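Long-range contact in EvdO2 (PDB 4XAB), which probably acts as a metal-dependent oxygenase of the phytanoyl-CoA dioxygenase family in the oxidative cyclizations of orthosomycin antibiotic biosynthesis: residues R138-E152 with R226-V240. Numbering follows the deposited sequence.
Sequences RWRRRGLSIWTTLDE and RRAYVLVFMSAPAEV
Asp151 and Arg227 form a side-on salt bridge, carboxylate and guanidinium nearly coplanar at 11°. Arg227 NE meets Asp151 OD2 at 2.9 Å and Arg227 NH2 meets Asp151 OD1 at 2.8 Å, each on a syn lone pair. Asp151 OD2 turns its anti lone pair to the backbone N of Arg227, so three bonds fix the carboxylate. Next door, Arg226 NH1 reaches Glu152 O (2.8 Å) from above the carbonyl plane, and a water links it to Glu152 OE1. Paired backbone bonds then run from Thr148–Tyr229 to Leu144–Phe233, antiparallel, and beyond a one-residue shift in register resume at Arg140–Ala238. At that shift Arg142 N donates to Ser235 OG (3.0 Å), while Arg141, extended from CG to NE, lays its guanidinium between Pro237 CD on one face and Met234 CE on the opposite one. Arg141 NH1 hydrogen-bonds Ser235 O (2.9 Å) and forms a salt bridge with Glu110. Replacing Arg141 with an alanine would probably leave Glu110 without this charged mate and open a gap between Met234 and Pro237. Ala228 CB sits over the five-membered ring of Trp147, 3.7 Å from its centroid; with Trp147 CG anti to its own backbone N (chi1 -169°), Trp147 CD1 also rests against Val230 CG2. Ile146 CD1 touches Phe233 CE1 (4.0 Å) on the other face of the sheet, where helix 89-102 packs over Leu144, Ile146 and Phe233. These central strands belong to the double-stranded beta-helix of the cupin clan; the side chain of Ser145, on the Trp147 face, comes within about 6 Å of the nickel ion held by His129, Asp131 and His215.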
ATOM      1  N   ARG A 138      -7.458 -19.201  -7.391  1.00 17.85           N
ATOM      2  CA  ARG A 138      -7.073 -20.187  -8.397  1.00 19.02           C
ATOM      3  C   ARG A 138      -5.652 -19.984  -8.922  1.00 19.23           C
ATOM      4  O   ARG A 138      -5.094 -20.869  -9.579  1.00 20.30           O
ATOM      5  CB  ARG A 138      -8.058 -20.157  -9.573  1.00 19.59           C
ATOM      6  CG  ARG A 138      -9.453 -20.594  -9.191  1.00 19.72           C
ATOM      7  CD  ARG A 138     -10.407 -20.409 -10.353  1.00 20.27           C
ATOM      8  NE  ARG A 138     -10.616 -18.998 -10.695  1.00 19.57           N
ATOM      9  CZ  ARG A 138     -11.427 -18.593 -11.674  1.00 20.00           C
ATOM     10  NH1 ARG A 138     -12.090 -19.487 -12.392  1.00 21.07           N
ATOM     11  NH2 ARG A 138     -11.581 -17.291 -11.931  1.00 19.45           N
ATOM     12  N   TRP A 139      -5.063 -18.830  -8.627  1.00 18.31           N
ATOM     13  CA  TRP A 139      -3.786 -18.449  -9.220  1.00 18.50           C
ATOM     14  C   TRP A 139      -2.917 -17.767  -8.174  1.00 17.62           C
ATOM     15  O   TRP A 139      -3.263 -16.698  -7.669  1.00 24.58           O
ATOM     16  CB  TRP A 139      -4.009 -17.524 -10.417  1.00 19.52           C
ATOM     17  CG  TRP A 139      -4.790 -18.208 -11.466  1.00 20.31           C
ATOM     18  CD1 TRP A 139      -6.144 -18.121 -11.689  1.00 19.48           C
ATOM     19  CD2 TRP A 139      -4.287 -19.162 -12.405  1.00 23.27           C
ATOM     20  NE1 TRP A 139      -6.500 -18.945 -12.736  1.00 20.67           N
ATOM     21  CE2 TRP A 139      -5.382 -19.598 -13.188  1.00 23.71           C
ATOM     22  CE3 TRP A 139      -3.011 -19.673 -12.683  1.00 21.66           C
ATOM     23  CZ2 TRP A 139      -5.241 -20.520 -14.216  1.00 22.94           C
ATOM     24  CZ3 TRP A 139      -2.877 -20.608 -13.704  1.00 23.05           C
ATOM     25  CH2 TRP A 139      -3.983 -21.014 -14.463  1.00 26.84           C
ATOM     26  N   ARG A 140      -1.787 -18.386  -7.858  1.00 21.79           N
ATOM     27  CA  ARG A 140      -0.954 -17.876  -6.780  1.00 21.73           C
ATOM     28  C   ARG A 140       0.159 -17.023  -7.356  1.00 21.02           C
ATOM     29  O   ARG A 140       0.780 -17.382  -8.344  1.00 19.57           O
ATOM     30  CB  ARG A 140      -0.389 -19.033  -5.948  1.00 29.01           C
ATOM     31  CG  ARG A 140       0.387 -18.594  -4.705  1.00 40.35           C
ATOM     32  CD  ARG A 140       0.884 -19.792  -3.907  1.00 50.97           C
ATOM     33  NE  ARG A 140       1.741 -19.399  -2.787  1.00 63.40           N
ATOM     34  CZ  ARG A 140       3.066 -19.293  -2.860  1.00 66.84           C
ATOM     35  NH1 ARG A 140       3.693 -19.543  -4.003  1.00 68.19           N
ATOM     36  NH2 ARG A 140       3.767 -18.933  -1.791  1.00 65.76           N
ATOM     37  N   ARG A 141       0.395 -15.864  -6.751  1.00 20.13           N
ATOM     38  CA  ARG A 141       1.543 -15.046  -7.125  1.00 19.70           C
ATOM     39  C   ARG A 141       2.352 -14.788  -5.870  1.00 20.08           C
ATOM     40  O   ARG A 141       1.769 -14.576  -4.813  1.00 26.61           O
ATOM     41  CB  ARG A 141       1.115 -13.706  -7.725  1.00 20.49           C
ATOM     42  CG  ARG A 141       0.392 -13.772  -9.069  1.00 20.02           C
ATOM     43  CD  ARG A 141      -0.063 -12.359  -9.418  1.00 29.93           C
ATOM     44  NE  ARG A 141      -0.916 -12.295 -10.600  1.00 30.73           N
ATOM     45  CZ  ARG A 141      -0.476 -12.023 -11.822  1.00 33.12           C
ATOM     46  NH1 ARG A 141       0.818 -11.819 -12.038  1.00 30.77           N
ATOM     47  NH2 ARG A 141      -1.331 -11.973 -12.836  1.00 41.60           N
ATOM     48  N   ARG A 142       3.675 -14.844  -5.979  1.00 18.28           N
ATOM     49  CA  ARG A 142       4.527 -14.282  -4.937  1.00 20.83           C
ATOM     50  C   ARG A 142       4.615 -12.785  -5.172  1.00 22.26           C
ATOM     51  O   ARG A 142       4.634 -12.325  -6.309  1.00 22.32           O
ATOM     52  CB  ARG A 142       5.908 -14.924  -4.946  1.00 26.24           C
ATOM     53  CG  ARG A 142       5.860 -16.418  -4.723  1.00 37.30           C
ATOM     54  CD  ARG A 142       7.101 -16.930  -4.031  1.00 52.16           C
ATOM     55  NE  ARG A 142       8.277 -16.893  -4.893  1.00 59.28           N
ATOM     56  CZ  ARG A 142       9.362 -16.166  -4.647  1.00 58.99           C
ATOM     57  NH1 ARG A 142       9.430 -15.409  -3.559  1.00 49.43           N
ATOM     58  NH2 ARG A 142      10.387 -16.209  -5.487  1.00 65.13           N
ATOM     59  N   GLY A 143       4.664 -12.002  -4.113  1.00 18.23           N
ATOM     60  CA  GLY A 143       4.733 -10.578  -4.352  1.00 15.46           C
ATOM     61  C   GLY A 143       4.775  -9.744  -3.112  1.00 16.28           C
ATOM     62  O   GLY A 143       4.646 -10.239  -1.989  1.00 18.04           O
ATOM     63  N   LEU A 144       4.935  -8.449  -3.326  1.00 14.48           N
ATOM     64  CA  LEU A 144       4.975  -7.528  -2.208  1.00 11.69           C
ATOM     65  C   LEU A 144       4.582  -6.136  -2.668  1.00 12.87           C
ATOM     66  O   LEU A 144       4.429  -5.867  -3.873  1.00 15.72           O
ATOM     67  CB  LEU A 144       6.372  -7.527  -1.565  1.00 16.39           C
ATOM     68  CG  LEU A 144       7.618  -7.300  -2.440  1.00 13.22           C
ATOM     69  CD1 LEU A 144       7.728  -5.862  -2.939  1.00 17.11           C
ATOM     70  CD2 LEU A 144       8.885  -7.651  -1.662  1.00 14.44           C
ATOM     71  N   SER A 145       4.418  -5.262  -1.690  1.00 12.53           N
ATOM     72  CA  SER A 145       4.107  -3.856  -1.912  1.00 10.25           C
ATOM     73  C   SER A 145       5.154  -2.990  -1.228  1.00 12.06           C
ATOM     74  O   SER A 145       5.572  -3.299  -0.123  1.00 13.77           O
ATOM     75  CB  SER A 145       2.734  -3.497  -1.346  1.00 15.84           C
ATOM     76  OG  SER A 145       1.718  -4.188  -2.051  1.00 19.77           O
ATOM     77  N   ILE A 146       5.538  -1.906  -1.893  1.00 12.08           N
ATOM     78  CA  ILE A 146       6.452  -0.902  -1.339  1.00 11.64           C
ATOM     79  C   ILE A 146       5.691   0.416  -1.268  1.00 12.53           C
ATOM     80  O   ILE A 146       5.365   1.030  -2.295  1.00 13.78           O
ATOM     81  CB  ILE A 146       7.737  -0.766  -2.195  1.00 13.42           C
ATOM     82  CG1 ILE A 146       8.476  -2.099  -2.253  1.00 12.79           C
ATOM     83  CG2 ILE A 146       8.667   0.263  -1.596  1.00 13.66           C
ATOM     84  CD1 ILE A 146       9.665  -2.123  -3.233  1.00 17.06           C
ATOM     85  N   TRP A 147       5.375   0.800  -0.033  1.00 13.69           N
ATOM     86  CA  TRP A 147       4.550   1.944   0.328  1.00 13.12           C
ATOM     87  C   TRP A 147       5.480   3.095   0.686  1.00 12.67           C
ATOM     88  O   TRP A 147       6.014   3.107   1.786  1.00 15.53           O
ATOM     89  CB  TRP A 147       3.666   1.539   1.522  1.00 17.97           C
ATOM     90  CG  TRP A 147       2.522   2.424   1.992  1.00 22.15           C
ATOM     91  CD1 TRP A 147       1.208   2.358   1.593  1.00 21.00           C
ATOM     92  CD2 TRP A 147       2.568   3.410   3.041  1.00 27.51           C
ATOM     93  NE1 TRP A 147       0.455   3.279   2.292  1.00 28.57           N
ATOM     94  CE2 TRP A 147       1.262   3.933   3.185  1.00 30.16           C
ATOM     95  CE3 TRP A 147       3.588   3.912   3.854  1.00 22.80           C
ATOM     96  CZ2 TRP A 147       0.952   4.940   4.111  1.00 31.27           C
ATOM     97  CZ3 TRP A 147       3.274   4.918   4.779  1.00 23.55           C
ATOM     98  CH2 TRP A 147       1.970   5.414   4.895  1.00 26.45           C
ATOM     99  N   THR A 148       5.702   4.025  -0.242  1.00 14.73           N
ATOM    100  CA  THR A 148       6.617   5.150   0.006  1.00 16.59           C
ATOM    101  C   THR A 148       5.797   6.350   0.432  1.00 14.73           C
ATOM    102  O   THR A 148       4.876   6.751  -0.284  1.00 20.10           O
ATOM    103  CB  THR A 148       7.437   5.529  -1.246  1.00 14.91           C
ATOM    104  OG1 THR A 148       8.232   4.417  -1.670  1.00 16.99           O
ATOM    105  CG2 THR A 148       8.339   6.749  -0.969  1.00 16.38           C
ATOM    106  N   THR A 149       6.111   6.931   1.582  1.00 14.86           N
ATOM    107  CA  THR A 149       5.306   8.057   2.044  1.00 15.34           C
ATOM    108  C   THR A 149       5.920   9.366   1.564  1.00 16.70           C
ATOM    109  O   THR A 149       7.141   9.492   1.464  1.00 16.39           O
ATOM    110  CB  THR A 149       5.155   8.055   3.577  1.00 12.49           C
ATOM    111  OG1 THR A 149       4.252   9.088   3.974  1.00 19.18           O
ATOM    112  CG2 THR A 149       6.515   8.249   4.283  1.00 15.45           C
ATOM    113  N   LEU A 150       5.063  10.330   1.235  1.00 16.57           N
ATOM    114  CA  LEU A 150       5.509  11.660   0.822  1.00 17.50           C
ATOM    115  C   LEU A 150       5.527  12.609   2.008  1.00 16.12           C
ATOM    116  O   LEU A 150       6.040  13.728   1.920  1.00 18.62           O
ATOM    117  CB  LEU A 150       4.597  12.236  -0.269  1.00 19.61           C
ATOM    118  CG  LEU A 150       4.364  11.422  -1.534  1.00 25.36           C
ATOM    119  CD1 LEU A 150       3.754  12.307  -2.632  1.00 26.30           C
ATOM    120  CD2 LEU A 150       5.652  10.761  -2.000  1.00 30.05           C
ATOM    121  N   ASP A 151       4.945  12.151   3.113  1.00 17.71           N
ATOM    122  CA  ASP A 151       4.739  12.969   4.301  1.00 16.48           C
ATOM    123  C   ASP A 151       5.205  12.199   5.519  1.00 17.01           C
ATOM    124  O   ASP A 151       5.373  10.979   5.439  1.00 19.20           O
ATOM    125  CB  ASP A 151       3.259  13.328   4.452  1.00 18.94           C
ATOM    126  CG  ASP A 151       2.730  14.102   3.266  1.00 23.58           C
ATOM    127  OD1 ASP A 151       3.151  15.259   3.092  1.00 22.28           O
ATOM    128  OD2 ASP A 151       1.912  13.556   2.498  1.00 22.11           O
ATOM    129  N   GLU A 152       5.406  12.888   6.643  1.00 17.33           N
ATOM    130  CA  GLU A 152       5.539  12.162   7.900  1.00 18.97           C
ATOM    131  C   GLU A 152       4.343  11.219   8.044  1.00 18.76           C
ATOM    132  O   GLU A 152       3.200  11.612   7.787  1.00 20.40           O
ATOM    133  CB  GLU A 152       5.610  13.102   9.112  1.00 19.02           C
ATOM    134  CG  GLU A 152       5.777  12.321  10.417  1.00 24.74           C
ATOM    135  CD  GLU A 152       5.944  13.196  11.646  1.00 30.70           C
ATOM    136  OE1 GLU A 152       5.478  14.355  11.637  1.00 31.61           O
ATOM    137  OE2 GLU A 152       6.537  12.710  12.634  1.00 31.47           O
ATOM    138  N   ARG A 226      -2.044  13.142   4.043  1.00 21.39           N
ATOM    139  CA  ARG A 226      -0.947  12.201   4.110  1.00 21.10           C
ATOM    140  C   ARG A 226      -0.957  11.361   2.852  1.00 23.59           C
ATOM    141  O   ARG A 226      -1.938  10.670   2.576  1.00 23.88           O
ATOM    142  CB  ARG A 226      -1.065  11.320   5.345  1.00 21.53           C
ATOM    143  CG  ARG A 226      -1.283  12.123   6.607  1.00 22.80           C
ATOM    144  CD  ARG A 226       0.011  12.781   7.050  1.00 19.28           C
ATOM    145  NE  ARG A 226      -0.261  13.781   8.067  1.00 20.64           N
ATOM    146  CZ  ARG A 226       0.654  14.269   8.893  1.00 25.19           C
ATOM    147  NH1 ARG A 226       1.905  13.836   8.823  1.00 26.03           N
ATOM    148  NH2 ARG A 226       0.313  15.183   9.788  1.00 26.78           N
ATOM    149  N   ARG A 227       0.127  11.444   2.091  1.00 18.71           N
ATOM    150  CA  ARG A 227       0.197  10.833   0.763  1.00 17.17           C
ATOM    151  C   ARG A 227       1.174   9.674   0.710  1.00 22.60           C
ATOM    152  O   ARG A 227       2.244   9.718   1.307  1.00 17.67           O
ATOM    153  CB  ARG A 227       0.589  11.892  -0.270  1.00 18.55           C
ATOM    154  CG  ARG A 227      -0.392  13.058  -0.322  1.00 19.75           C
ATOM    155  CD  ARG A 227       0.253  14.321  -0.877  1.00 25.65           C
ATOM    156  NE  ARG A 227       1.242  14.907   0.028  1.00 22.27           N
ATOM    157  CZ  ARG A 227       1.884  16.048  -0.221  1.00 24.40           C
ATOM    158  NH1 ARG A 227       1.640  16.711  -1.346  1.00 28.35           N
ATOM    159  NH2 ARG A 227       2.771  16.526   0.647  1.00 27.90           N
ATOM    160  N   ALA A 228       0.800   8.625  -0.015  1.00 18.48           N
ATOM    161  CA  ALA A 228       1.686   7.487  -0.195  1.00 17.60           C
ATOM    162  C   ALA A 228       1.684   7.101  -1.656  1.00 21.61           C
ATOM    163  O   ALA A 228       0.671   7.242  -2.343  1.00 20.27           O
ATOM    164  CB  ALA A 228       1.250   6.305   0.677  1.00 18.41           C
ATOM    165  N   TYR A 229       2.830   6.637  -2.137  1.00 19.73           N
ATOM    166  CA  TYR A 229       2.946   6.110  -3.482  1.00 18.08           C
ATOM    167  C   TYR A 229       3.337   4.653  -3.336  1.00 15.96           C
ATOM    168  O   TYR A 229       4.364   4.335  -2.733  1.00 17.20           O
ATOM    169  CB  TYR A 229       3.975   6.881  -4.300  1.00 19.64           C
ATOM    170  CG  TYR A 229       4.236   6.319  -5.679  1.00 21.79           C
ATOM    171  CD1 TYR A 229       3.222   6.256  -6.628  1.00 28.06           C
ATOM    172  CD2 TYR A 229       5.500   5.876  -6.045  1.00 24.24           C
ATOM    173  CE1 TYR A 229       3.457   5.757  -7.893  1.00 32.79           C
ATOM    174  CE2 TYR A 229       5.745   5.377  -7.313  1.00 28.06           C
ATOM    175  CZ  TYR A 229       4.722   5.322  -8.231  1.00 31.43           C
ATOM    176  OH  TYR A 229       4.950   4.826  -9.494  1.00 37.35           O
ATOM    177  N   VAL A 230       2.495   3.769  -3.850  1.00 15.41           N
ATOM    178  CA  VAL A 230       2.674   2.347  -3.617  1.00 17.86           C
ATOM    179  C   VAL A 230       3.087   1.674  -4.913  1.00 18.36           C
ATOM    180  O   VAL A 230       2.461   1.874  -5.951  1.00 19.45           O
ATOM    181  CB  VAL A 230       1.376   1.683  -3.081  1.00 18.08           C
ATOM    182  CG1 VAL A 230       1.629   0.222  -2.782  1.00 22.95           C
ATOM    183  CG2 VAL A 230       0.882   2.399  -1.824  1.00 21.15           C
ATOM    184  N   LEU A 231       4.153   0.885  -4.857  1.00 16.99           N
ATOM    185  CA  LEU A 231       4.540   0.065  -5.996  1.00 12.93           C
ATOM    186  C   LEU A 231       4.351  -1.387  -5.620  1.00 13.57           C
ATOM    187  O   LEU A 231       4.781  -1.827  -4.558  1.00 14.36           O
ATOM    188  CB  LEU A 231       5.987   0.339  -6.393  1.00 16.66           C
ATOM    189  CG  LEU A 231       6.203   1.656  -7.128  1.00 18.97           C
ATOM    190  CD1 LEU A 231       7.695   1.990  -7.156  1.00 19.22           C
ATOM    191  CD2 LEU A 231       5.636   1.544  -8.549  1.00 20.88           C
ATOM    192  N   VAL A 232       3.661  -2.119  -6.483  1.00 15.67           N
ATOM    193  CA  VAL A 232       3.431  -3.539  -6.293  1.00 12.42           C
ATOM    194  C   VAL A 232       4.278  -4.333  -7.277  1.00 12.91           C
ATOM    195  O   VAL A 232       4.309  -4.012  -8.444  1.00 18.07           O
ATOM    196  CB  VAL A 232       1.952  -3.869  -6.488  1.00 15.10           C
ATOM    197  CG1 VAL A 232       1.738  -5.372  -6.450  1.00 17.77           C
ATOM    198  CG2 VAL A 232       1.133  -3.141  -5.426  1.00 17.32           C
ATOM    199  N   PHE A 233       5.003  -5.326  -6.774  1.00 15.25           N
ATOM    200  CA  PHE A 233       5.840  -6.191  -7.598  1.00 14.22           C
ATOM    201  C   PHE A 233       5.415  -7.621  -7.346  1.00 17.23           C
ATOM    202  O   PHE A 233       5.259  -8.030  -6.189  1.00 16.38           O
ATOM    203  CB  PHE A 233       7.332  -6.007  -7.264  1.00 17.86           C
ATOM    204  CG  PHE A 233       7.874  -4.651  -7.636  1.00 14.60           C
ATOM    205  CD1 PHE A 233       7.946  -3.624  -6.694  1.00 14.90           C
ATOM    206  CD2 PHE A 233       8.302  -4.394  -8.929  1.00 14.86           C
ATOM    207  CE1 PHE A 233       8.441  -2.384  -7.048  1.00 15.20           C
ATOM    208  CE2 PHE A 233       8.795  -3.151  -9.285  1.00 18.94           C
ATOM    209  CZ  PHE A 233       8.861  -2.139  -8.334  1.00 17.71           C
ATOM    210  N   MET A 234       5.253  -8.396  -8.411  1.00 19.05           N
ATOM    211  CA  MET A 234       4.729  -9.740  -8.235  1.00 18.52           C
ATOM    212  C   MET A 234       5.192 -10.682  -9.326  1.00 19.41           C
ATOM    213  O   MET A 234       5.564 -10.254 -10.414  1.00 20.20           O
ATOM    214  CB  MET A 234       3.211  -9.698  -8.211  1.00 17.29           C
ATOM    215  CG  MET A 234       2.632  -9.264  -9.523  1.00 20.61           C
ATOM    216  SD  MET A 234       0.918  -8.778  -9.309  1.00 26.91           S
ATOM    217  CE  MET A 234       0.516  -8.231 -10.961  1.00 31.09           C
ATOM    218  N   SER A 235       5.140 -11.975  -9.026  1.00 15.85           N
ATOM    219  CA  SER A 235       5.485 -12.994 -10.009  1.00 18.92           C
ATOM    220  C   SER A 235       4.317 -13.221 -10.947  1.00 22.71           C
ATOM    221  O   SER A 235       3.187 -12.822 -10.654  1.00 22.75           O
ATOM    222  CB  SER A 235       5.829 -14.303  -9.319  1.00 19.25           C
ATOM    223  OG  SER A 235       4.643 -14.884  -8.801  1.00 21.36           O
ATOM    224  N   ALA A 236       4.593 -13.873 -12.067  1.00 18.08           N
ATOM    225  CA  ALA A 236       3.537 -14.448 -12.896  1.00 23.48           C
ATOM    226  C   ALA A 236       2.699 -15.413 -12.055  1.00 23.81           C
ATOM    227  O   ALA A 236       3.186 -15.981 -11.072  1.00 20.78           O
ATOM    228  CB  ALA A 236       4.135 -15.163 -14.104  1.00 27.62           C
ATOM    229  N   PRO A 237       1.430 -15.609 -12.441  1.00 22.21           N
ATOM    230  CA  PRO A 237       0.563 -16.491 -11.657  1.00 24.93           C
ATOM    231  C   PRO A 237       0.873 -17.969 -11.882  1.00 22.37           C
ATOM    232  O   PRO A 237       1.249 -18.354 -12.985  1.00 25.18           O
ATOM    233  CB  PRO A 237      -0.838 -16.147 -12.175  1.00 23.98           C
ATOM    234  CG  PRO A 237      -0.619 -15.745 -13.585  1.00 28.49           C
ATOM    235  CD  PRO A 237       0.728 -15.030 -13.602  1.00 23.64           C
ATOM    236  N   ALA A 238       0.728 -18.768 -10.832  1.00 25.12           N
ATOM    237  CA  ALA A 238       0.898 -20.212 -10.912  1.00 24.92           C
ATOM    238  C   ALA A 238      -0.410 -20.908 -10.542  1.00 22.59           C
ATOM    239  O   ALA A 238      -1.096 -20.493  -9.604  1.00 21.47           O
ATOM    240  CB  ALA A 238       2.022 -20.661  -9.990  1.00 31.23           C
ATOM    241  N   GLU A 239      -0.741 -21.974 -11.259  1.00 22.93           N
ATOM    242  CA  GLU A 239      -1.993 -22.685 -11.020  1.00 23.59           C
ATOM    243  C   GLU A 239      -2.036 -23.355  -9.648  1.00 30.67           C
ATOM    244  O   GLU A 239      -1.148 -24.126  -9.298  1.00 29.56           O
ATOM    245  CB  GLU A 239      -2.219 -23.725 -12.101  1.00 25.94           C
ATOM    246  CG  GLU A 239      -3.534 -24.461 -11.948  1.00 26.25           C
ATOM    247  CD  GLU A 239      -3.714 -25.526 -12.984  1.00 28.85           C
ATOM    248  OE1 GLU A 239      -2.732 -25.834 -13.702  1.00 29.23           O
ATOM    249  OE2 GLU A 239      -4.839 -26.060 -13.079  1.00 31.12           O
ATOM    250  N   VAL A 240      -3.074 -23.048  -8.876  1.00 25.41           N
ATOM    251  CA  VAL A 240      -3.304 -23.691  -7.584  1.00 29.05           C
ATOM    252  C   VAL A 240      -4.168 -24.942  -7.747  1.00 30.03           C
ATOM    253  O   VAL A 240      -5.294 -24.873  -8.248  1.00 27.33           O
ATOM    254  CB  VAL A 240      -3.990 -22.718  -6.581  1.00 23.35           C
ATOM    255  CG1 VAL A 240      -4.268 -23.429  -5.257  1.00 22.45           C
ATOM    256  CG2 VAL A 240      -3.153 -21.463  -6.373  1.00 25.60           C
TER
HETATM  257  O   HOH W   1      -6.572 -23.268  -9.995  1.00 17.51           O
HETATM  258  O   HOH W   2       6.740   3.036  -3.573  1.00 19.19           O
HETATM  259  O   HOH W   3       2.970  14.699  11.313  1.00 41.42           O